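Local coordinates for beta-xylanase (Caldicellulosiruptor kristjanssonii, PDB 7NWN), which carries a family 9 carbohydrate-binding module that probably binds plant cell-wall polysaccharide as part of a multimodular xylanase-glucuronoyl esterase, at residues T160-D172 and A179-W191. Residues are numbered along the deposited sequence; the frame is centred on the assembly and turned at random.
Sequences TIMGFEFQVNEAD and ATINMFDNTGNAW. With CA (calcium ion), chain Q.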
ATOM      1  N   THR A 160      14.406  -3.118 -10.900  1.00 45.06           N
ATOM      2  CA  THR A 160      14.453  -2.897  -9.459  1.00 42.73           C
ATOM      3  C   THR A 160      13.533  -3.864  -8.716  1.00 44.15           C
ATOM      4  O   THR A 160      12.405  -4.131  -9.160  1.00 43.33           O
ATOM      5  CB  THR A 160      14.080  -1.471  -9.060  1.00 49.73           C
ATOM      6  OG1 THR A 160      15.053  -0.662  -9.707  1.00 47.30           O
ATOM      7  CG2 THR A 160      14.127  -1.215  -7.559  1.00 41.98           C
ATOM      8  N   ILE A 161      14.050  -4.436  -7.608  1.00 46.94           N
ATOM      9  CA  ILE A 161      13.221  -5.266  -6.740  1.00 45.02           C
ATOM     10  C   ILE A 161      13.199  -4.609  -5.373  1.00 44.21           C
ATOM     11  O   ILE A 161      14.258  -4.203  -4.874  1.00 43.74           O
ATOM     12  CB  ILE A 161      13.646  -6.747  -6.670  1.00 51.21           C
ATOM     13  CG1 ILE A 161      13.591  -7.399  -8.050  1.00 56.79           C
ATOM     14  CG2 ILE A 161      12.792  -7.535  -5.680  1.00 43.92           C
ATOM     15  CD1 ILE A 161      14.198  -8.779  -8.101  1.00 61.05           C
ATOM     16  N   MET A 162      11.976  -4.499  -4.807  1.00 41.56           N
ATOM     17  CA  MET A 162      11.830  -4.059  -3.423  1.00 40.84           C
ATOM     18  C   MET A 162      11.024  -5.095  -2.630  1.00 37.33           C
ATOM     19  O   MET A 162      10.278  -5.888  -3.202  1.00 38.35           O
ATOM     20  CB  MET A 162      11.182  -2.675  -3.332  1.00 41.76           C
ATOM     21  CG  MET A 162      12.054  -1.608  -3.959  1.00 44.75           C
ATOM     22  SD  MET A 162      11.325   0.062  -4.027  1.00 47.09           S
ATOM     23  CE  MET A 162      10.049  -0.188  -5.245  1.00 48.61           C
ATOM     24  N   GLY A 163      11.242  -5.121  -1.309  1.00 39.64           N
ATOM     25  CA  GLY A 163      10.309  -5.847  -0.466  1.00 37.24           C
ATOM     26  C   GLY A 163       9.067  -4.974  -0.228  1.00 36.77           C
ATOM     27  O   GLY A 163       9.178  -3.753  -0.082  1.00 35.79           O
ATOM     28  N   PHE A 164       7.907  -5.624  -0.171  1.00 36.73           N
ATOM     29  CA  PHE A 164       6.654  -4.906  -0.003  1.00 41.08           C
ATOM     30  C   PHE A 164       5.704  -5.788   0.801  1.00 36.29           C
ATOM     31  O   PHE A 164       5.622  -6.985   0.537  1.00 40.30           O
ATOM     32  CB  PHE A 164       6.097  -4.608  -1.406  1.00 39.09           C
ATOM     33  CG  PHE A 164       4.725  -3.994  -1.439  1.00 36.06           C
ATOM     34  CD1 PHE A 164       4.575  -2.625  -1.254  1.00 34.76           C
ATOM     35  CD2 PHE A 164       3.609  -4.784  -1.619  1.00 33.30           C
ATOM     36  CE1 PHE A 164       3.305  -2.071  -1.247  1.00 34.52           C
ATOM     37  CE2 PHE A 164       2.337  -4.219  -1.573  1.00 32.94           C
ATOM     38  CZ  PHE A 164       2.202  -2.870  -1.420  1.00 30.70           C
ATOM     39  N   GLU A 165       4.877  -5.163   1.650  1.00 40.01           N
ATOM     40  CA  GLU A 165       3.706  -5.820   2.226  1.00 37.51           C
ATOM     41  C   GLU A 165       2.530  -4.820   2.225  1.00 35.51           C
ATOM     42  O   GLU A 165       2.752  -3.614   2.248  1.00 33.62           O
ATOM     43  CB  GLU A 165       4.045  -6.373   3.634  1.00 38.73           C
ATOM     44  CG  GLU A 165       2.877  -6.975   4.445  1.00 35.91           C
ATOM     45  CD  GLU A 165       2.133  -8.168   3.859  1.00 39.37           C
ATOM     46  OE1 GLU A 165       1.901  -8.230   2.609  1.00 41.28           O
ATOM     47  OE2 GLU A 165       1.756  -9.072   4.646  1.00 42.56           O
ATOM     48  N   PHE A 166       1.308  -5.371   2.197  1.00 33.03           N
ATOM     49  CA  PHE A 166       0.036  -4.677   2.297  1.00 36.48           C
ATOM     50  C   PHE A 166      -0.808  -5.375   3.381  1.00 38.11           C
ATOM     51  O   PHE A 166      -0.939  -6.596   3.382  1.00 36.33           O
ATOM     52  CB  PHE A 166      -0.672  -4.700   0.935  1.00 33.21           C
ATOM     53  CG  PHE A 166      -1.996  -3.980   0.933  1.00 34.30           C
ATOM     54  CD1 PHE A 166      -2.069  -2.591   0.893  1.00 34.50           C
ATOM     55  CD2 PHE A 166      -3.177  -4.714   1.048  1.00 33.74           C
ATOM     56  CE1 PHE A 166      -3.304  -1.956   0.945  1.00 36.20           C
ATOM     57  CE2 PHE A 166      -4.405  -4.071   1.106  1.00 35.81           C
ATOM     58  CZ  PHE A 166      -4.455  -2.693   1.058  1.00 35.45           C
ATOM     59  N   GLN A 167      -1.413  -4.579   4.264  1.00 37.00           N
ATOM     60  CA  GLN A 167      -2.303  -5.070   5.311  1.00 35.24           C
ATOM     61  C   GLN A 167      -3.545  -4.163   5.448  1.00 33.87           C
ATOM     62  O   GLN A 167      -3.455  -2.941   5.368  1.00 31.94           O
ATOM     63  CB  GLN A 167      -1.568  -5.040   6.654  1.00 34.34           C
ATOM     64  CG  GLN A 167      -2.332  -5.775   7.758  1.00 35.86           C
ATOM     65  CD  GLN A 167      -1.458  -5.857   8.991  1.00 40.52           C
ATOM     66  OE1 GLN A 167      -0.373  -6.462   8.994  1.00 38.05           O
ATOM     67  NE2 GLN A 167      -1.920  -5.219  10.047  1.00 35.61           N
ATOM     68  N   VAL A 168      -4.697  -4.799   5.726  1.00 33.81           N
ATOM     69  CA  VAL A 168      -5.885  -4.076   6.133  1.00 35.33           C
ATOM     70  C   VAL A 168      -6.142  -4.445   7.587  1.00 35.11           C
ATOM     71  O   VAL A 168      -6.178  -5.624   7.906  1.00 33.71           O
ATOM     72  CB  VAL A 168      -7.070  -4.526   5.271  1.00 36.27           C
ATOM     73  CG1 VAL A 168      -8.420  -3.981   5.765  1.00 36.78           C
ATOM     74  CG2 VAL A 168      -6.825  -4.201   3.799  1.00 41.09           C
ATOM     75  N   ASN A 169      -6.388  -3.444   8.414  1.00 32.64           N
ATOM     76  CA  ASN A 169      -6.926  -3.619   9.763  1.00 35.41           C
ATOM     77  C   ASN A 169      -8.442  -3.396   9.708  1.00 35.98           C
ATOM     78  O   ASN A 169      -8.897  -2.334   9.258  1.00 33.74           O
ATOM     79  CB  ASN A 169      -6.322  -2.563  10.667  1.00 30.28           C
ATOM     80  CG  ASN A 169      -4.803  -2.707  10.712  1.00 32.20           C
ATOM     81  OD1 ASN A 169      -4.279  -3.826  10.821  1.00 37.37           O
ATOM     82  ND2 ASN A 169      -4.093  -1.587  10.676  1.00 33.00           N
ATOM     83  N   GLU A 170      -9.197  -4.414  10.136  1.00 34.09           N
ATOM     84  CA  GLU A 170     -10.635  -4.306  10.231  1.00 38.76           C
ATOM     85  C   GLU A 170     -11.077  -4.142  11.679  1.00 39.52           C
ATOM     86  O   GLU A 170     -10.837  -5.041  12.493  1.00 40.82           O
ATOM     87  CB  GLU A 170     -11.394  -5.521   9.731  1.00 41.79           C
ATOM     88  CG  GLU A 170     -12.894  -5.137   9.845  1.00 47.91           C
ATOM     89  CD  GLU A 170     -13.782  -6.340   9.876  1.00 58.65           C
ATOM     90  OE1 GLU A 170     -13.289  -7.467   9.530  1.00 56.10           O
ATOM     91  OE2 GLU A 170     -14.937  -6.147  10.236  1.00 65.15           O
ATOM     92  N   ALA A 171     -11.736  -3.012  11.958  1.00 33.78           N
ATOM     93  CA  ALA A 171     -12.280  -2.712  13.275  1.00 39.83           C
ATOM     94  C   ALA A 171     -13.795  -2.861  13.236  1.00 41.43           C
ATOM     95  O   ALA A 171     -14.374  -2.651  12.185  1.00 41.07           O
ATOM     96  CB  ALA A 171     -11.923  -1.329  13.733  1.00 30.83           C
ATOM     97  N   ASP A 172     -14.443  -3.119  14.385  1.00 47.57           N
ATOM     98  CA  ASP A 172     -15.905  -3.248  14.394  1.00 43.49           C
ATOM     99  C   ASP A 172     -16.517  -2.129  15.239  1.00 46.86           C
ATOM    100  O   ASP A 172     -15.793  -1.235  15.701  1.00 37.45           O
ATOM    101  CB  ASP A 172     -16.326  -4.665  14.801  1.00 44.90           C
ATOM    102  CG  ASP A 172     -16.118  -4.964  16.288  1.00 43.86           C
ATOM    103  OD1 ASP A 172     -15.591  -4.085  17.065  1.00 41.74           O
ATOM    104  OD2 ASP A 172     -16.476  -6.082  16.662  1.00 57.02           O
ATOM    105  N   ALA A 179      -9.915  -8.139  12.968  1.00 38.70           N
ATOM    106  CA  ALA A 179      -9.368  -8.947  11.886  1.00 34.19           C
ATOM    107  C   ALA A 179      -8.273  -8.175  11.146  1.00 36.53           C
ATOM    108  O   ALA A 179      -8.232  -6.952  11.215  1.00 38.96           O
ATOM    109  CB  ALA A 179     -10.442  -9.421  10.946  1.00 33.51           C
ATOM    110  N   THR A 180      -7.386  -8.927  10.486  1.00 38.13           N
ATOM    111  CA  THR A 180      -6.383  -8.392   9.590  1.00 35.67           C
ATOM    112  C   THR A 180      -6.464  -9.162   8.299  1.00 38.87           C
ATOM    113  O   THR A 180      -6.880 -10.323   8.287  1.00 37.53           O
ATOM    114  CB  THR A 180      -4.944  -8.435  10.121  1.00 38.45           C
ATOM    115  OG1 THR A 180      -4.594  -9.807  10.323  1.00 44.61           O
ATOM    116  CG2 THR A 180      -4.724  -7.583  11.348  1.00 39.00           C
ATOM    117  N   ILE A 181      -6.118  -8.453   7.219  1.00 37.58           N
ATOM    118  CA  ILE A 181      -5.907  -9.073   5.923  1.00 36.58           C
ATOM    119  C   ILE A 181      -4.501  -8.710   5.456  1.00 36.35           C
ATOM    120  O   ILE A 181      -4.107  -7.546   5.563  1.00 40.57           O
ATOM    121  CB  ILE A 181      -6.970  -8.614   4.918  1.00 41.70           C
ATOM    122  CG1 ILE A 181      -8.373  -8.578   5.548  1.00 40.41           C
ATOM    123  CG2 ILE A 181      -6.920  -9.505   3.672  1.00 39.55           C
ATOM    124  CD1 ILE A 181      -9.465  -8.159   4.577  1.00 37.68           C
ATOM    125  N   ASN A 182      -3.754  -9.717   4.981  1.00 35.98           N
ATOM    126  CA  ASN A 182      -2.394  -9.511   4.512  1.00 36.86           C
ATOM    127  C   ASN A 182      -2.220 -10.065   3.098  1.00 35.85           C
ATOM    128  O   ASN A 182      -2.941 -10.979   2.700  1.00 36.82           O
ATOM    129  CB  ASN A 182      -1.349 -10.123   5.434  1.00 38.47           C
ATOM    130  CG  ASN A 182      -1.195  -9.290   6.677  1.00 39.16           C
ATOM    131  OD1 ASN A 182      -2.057  -9.375   7.568  1.00 44.12           O
ATOM    132  ND2 ASN A 182      -0.170  -8.444   6.693  1.00 37.85           N
ATOM    133  N   MET A 183      -1.286  -9.462   2.351  1.00 37.40           N
ATOM    134  CA  MET A 183      -0.983  -9.931   1.003  1.00 39.56           C
ATOM    135  C   MET A 183      -0.024 -11.135   1.123  1.00 37.02           C
ATOM    136  O   MET A 183      -0.306 -12.182   0.553  1.00 40.57           O
ATOM    137  CB  MET A 183      -0.363  -8.816   0.121  1.00 32.28           C
ATOM    138  CG  MET A 183      -0.076  -9.269  -1.328  1.00 32.84           C
ATOM    139  SD  MET A 183      -1.572  -9.729  -2.171  1.00 43.18           S
ATOM    140  CE  MET A 183      -0.960 -11.078  -3.171  1.00 43.03           C
ATOM    141  N   PHE A 184       1.057 -10.966   1.890  1.00 38.04           N
ATOM    142  CA  PHE A 184       2.229 -11.837   1.875  1.00 41.82           C
ATOM    143  C   PHE A 184       2.537 -12.499   3.234  1.00 48.24           C
ATOM    144  O   PHE A 184       2.856 -13.669   3.260  1.00 45.24           O
ATOM    145  CB  PHE A 184       3.456 -11.056   1.400  1.00 39.75           C
ATOM    146  CG  PHE A 184       3.409 -10.689  -0.059  1.00 42.03           C
ATOM    147  CD1 PHE A 184       3.249 -11.669  -1.043  1.00 44.09           C
ATOM    148  CD2 PHE A 184       3.508  -9.354  -0.457  1.00 40.68           C
ATOM    149  CE1 PHE A 184       3.213 -11.335  -2.398  1.00 42.47           C
ATOM    150  CE2 PHE A 184       3.505  -9.035  -1.813  1.00 41.51           C
ATOM    151  CZ  PHE A 184       3.334 -10.014  -2.780  1.00 39.47           C
ATOM    152  N   ASP A 185       2.492 -11.774   4.359  1.00 41.10           N
ATOM    153  CA  ASP A 185       2.893 -12.347   5.638  1.00 44.59           C
ATOM    154  C   ASP A 185       1.700 -12.965   6.381  1.00 47.35           C
ATOM    155  O   ASP A 185       0.705 -12.295   6.661  1.00 44.12           O
ATOM    156  CB  ASP A 185       3.551 -11.280   6.511  1.00 40.38           C
ATOM    157  CG  ASP A 185       3.859 -11.773   7.921  1.00 44.27           C
ATOM    158  OD1 ASP A 185       4.298 -12.975   8.046  1.00 44.73           O
ATOM    159  OD2 ASP A 185       3.724 -10.948   8.876  1.00 45.57           O
ATOM    160  N   ASN A 186       1.813 -14.251   6.748  1.00 47.20           N
ATOM    161  CA  ASN A 186       0.764 -14.885   7.545  1.00 51.51           C
ATOM    162  C   ASN A 186       1.144 -15.025   9.025  1.00 48.04           C
ATOM    163  O   ASN A 186       0.435 -15.711   9.731  1.00 49.65           O
ATOM    164  CB  ASN A 186       0.294 -16.229   6.971  1.00 48.21           C
ATOM    165  CG  ASN A 186       1.375 -17.304   6.925  1.00 50.56           C
ATOM    166  OD1 ASN A 186       2.498 -17.133   7.390  1.00 48.58           O
ATOM    167  ND2 ASN A 186       1.042 -18.429   6.333  1.00 58.73           N
ATOM    168  N   THR A 187       2.205 -14.360   9.503  1.00 45.94           N
ATOM    169  CA  THR A 187       2.727 -14.662  10.828  1.00 45.02           C
ATOM    170  C   THR A 187       2.529 -13.516  11.806  1.00 47.24           C
ATOM    171  O   THR A 187       2.966 -13.632  12.949  1.00 53.58           O
ATOM    172  CB  THR A 187       4.233 -14.983  10.828  1.00 41.78           C
ATOM    173  OG1 THR A 187       4.979 -13.782  10.636  1.00 45.31           O
ATOM    174  CG2 THR A 187       4.654 -16.041   9.826  1.00 46.65           C
ATOM    175  N   GLY A 188       1.966 -12.386  11.360  1.00 46.52           N
ATOM    176  CA  GLY A 188       1.732 -11.258  12.258  1.00 39.06           C
ATOM    177  C   GLY A 188       2.994 -10.454  12.538  1.00 43.66           C
ATOM    178  O   GLY A 188       3.000  -9.634  13.453  1.00 43.79           O
ATOM    179  N   ASN A 189       4.047 -10.617  11.709  1.00 39.63           N
ATOM    180  CA  ASN A 189       5.333 -10.092  12.155  1.00 47.62           C
ATOM    181  C   ASN A 189       5.994  -9.073  11.228  1.00 49.13           C
ATOM    182  O   ASN A 189       7.061  -8.557  11.584  1.00 47.24           O
ATOM    183  CB  ASN A 189       6.289 -11.215  12.546  1.00 53.38           C
ATOM    184  CG  ASN A 189       6.236 -11.491  14.034  1.00 63.74           C
ATOM    185  OD1 ASN A 189       6.184 -10.558  14.853  1.00 58.25           O
ATOM    186  ND2 ASN A 189       6.213 -12.768  14.367  1.00 65.49           N
ATOM    187  N   ALA A 190       5.347  -8.764  10.087  1.00 43.34           N
ATOM    188  CA  ALA A 190       5.834  -7.768   9.134  1.00 40.94           C
ATOM    189  C   ALA A 190       6.164  -6.465   9.824  1.00 38.45           C
ATOM    190  O   ALA A 190       7.043  -5.725   9.359  1.00 38.72           O
ATOM    191  CB  ALA A 190       4.843  -7.529   8.000  1.00 43.04           C
ATOM    192  N   TRP A 191       5.455  -6.163  10.918  1.00 37.25           N
ATOM    193  CA  TRP A 191       5.776  -4.915  11.605  1.00 38.81           C
ATOM    194  C   TRP A 191       7.169  -4.908  12.246  1.00 35.41           C
ATOM    195  O   TRP A 191       7.638  -3.837  12.662  1.00 35.45           O
ATOM    196  CB  TRP A 191       4.700  -4.556  12.628  1.00 42.41           C
ATOM    197  CG  TRP A 191       4.660  -5.464  13.819  1.00 46.23           C
ATOM    198  CD1 TRP A 191       4.088  -6.701  13.907  1.00 41.55           C
ATOM    199  CD2 TRP A 191       5.243  -5.185  15.111  1.00 41.93           C
ATOM    200  NE1 TRP A 191       4.286  -7.212  15.163  1.00 45.04           N
ATOM    201  CE2 TRP A 191       4.958  -6.297  15.937  1.00 48.15           C
ATOM    202  CE3 TRP A 191       5.953  -4.106  15.652  1.00 47.09           C
ATOM    203  CZ2 TRP A 191       5.370  -6.353  17.275  1.00 50.52           C
ATOM    204  CZ3 TRP A 191       6.358  -4.158  16.972  1.00 52.57           C
ATOM    205  CH2 TRP A 191       6.082  -5.275  17.768  1.00 44.28           C
TER
HETATM  206 CA    CA Q 316     -14.738  -2.163   9.895  1.00 50.34          CA
HETATM  207  O   HOH W   1      -0.902  -9.401  10.024  1.00 55.03           O
HETATM  208  O   HOH W   2     -16.354  -4.148  10.290  1.00 35.41           O
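The carboxylate of E165 reaches off its strand into a hollow made by the backbone turn at M183, F184 and D185, where the partner chain leaves the antiparallel hairpin of strands 161-171 and 177-182. With CG anti to the backbone N (chi1 174°) and a bend at chi2, the side chain carries its carboxylate to the backbone N-H groups of F184 and D185. E165 OE1 accepts F184 N at 3.0 Å through its syn lone pair and also takes F166 N; E165 OE2 is met from opposite faces of the carboxylate plane by D185 N at 2.8 Å and N182 ND2 at 2.9 Å. The methyl of A190 rests against the stem, CB to E165 CG 4.1 Å. The amide of N182 bridges two acceptors, its ND2 also giving a nearly straight bond (164°) to Q167 OE1, while a water lies within reach of both Q167 OE1 and N182 OD1. Q167 lies alongside N182, their amide planes 63° apart, and its NE2 turns to N169 OD1. On the other face of the hairpin V168 abuts I181, CB to CB 4.1 Å, and the A179 methyl sits against E170. Towards the start of strand 161-171, past E165, F184 CE2 comes to the edge of the F164 ring, and M183 CG covers one face of the F184 ring. Replacing E165 with an alanine would probably leave the amides of F184 and D185 without their acceptor and let the turn shift. Beyond E170, A171 O binds calcium in this β-sandwich module. Four donors around one buried carboxylate would be expected to stabilise its negative charge, while the F184 and D185 amides, helped by N182, tie the departing loop to the sheet.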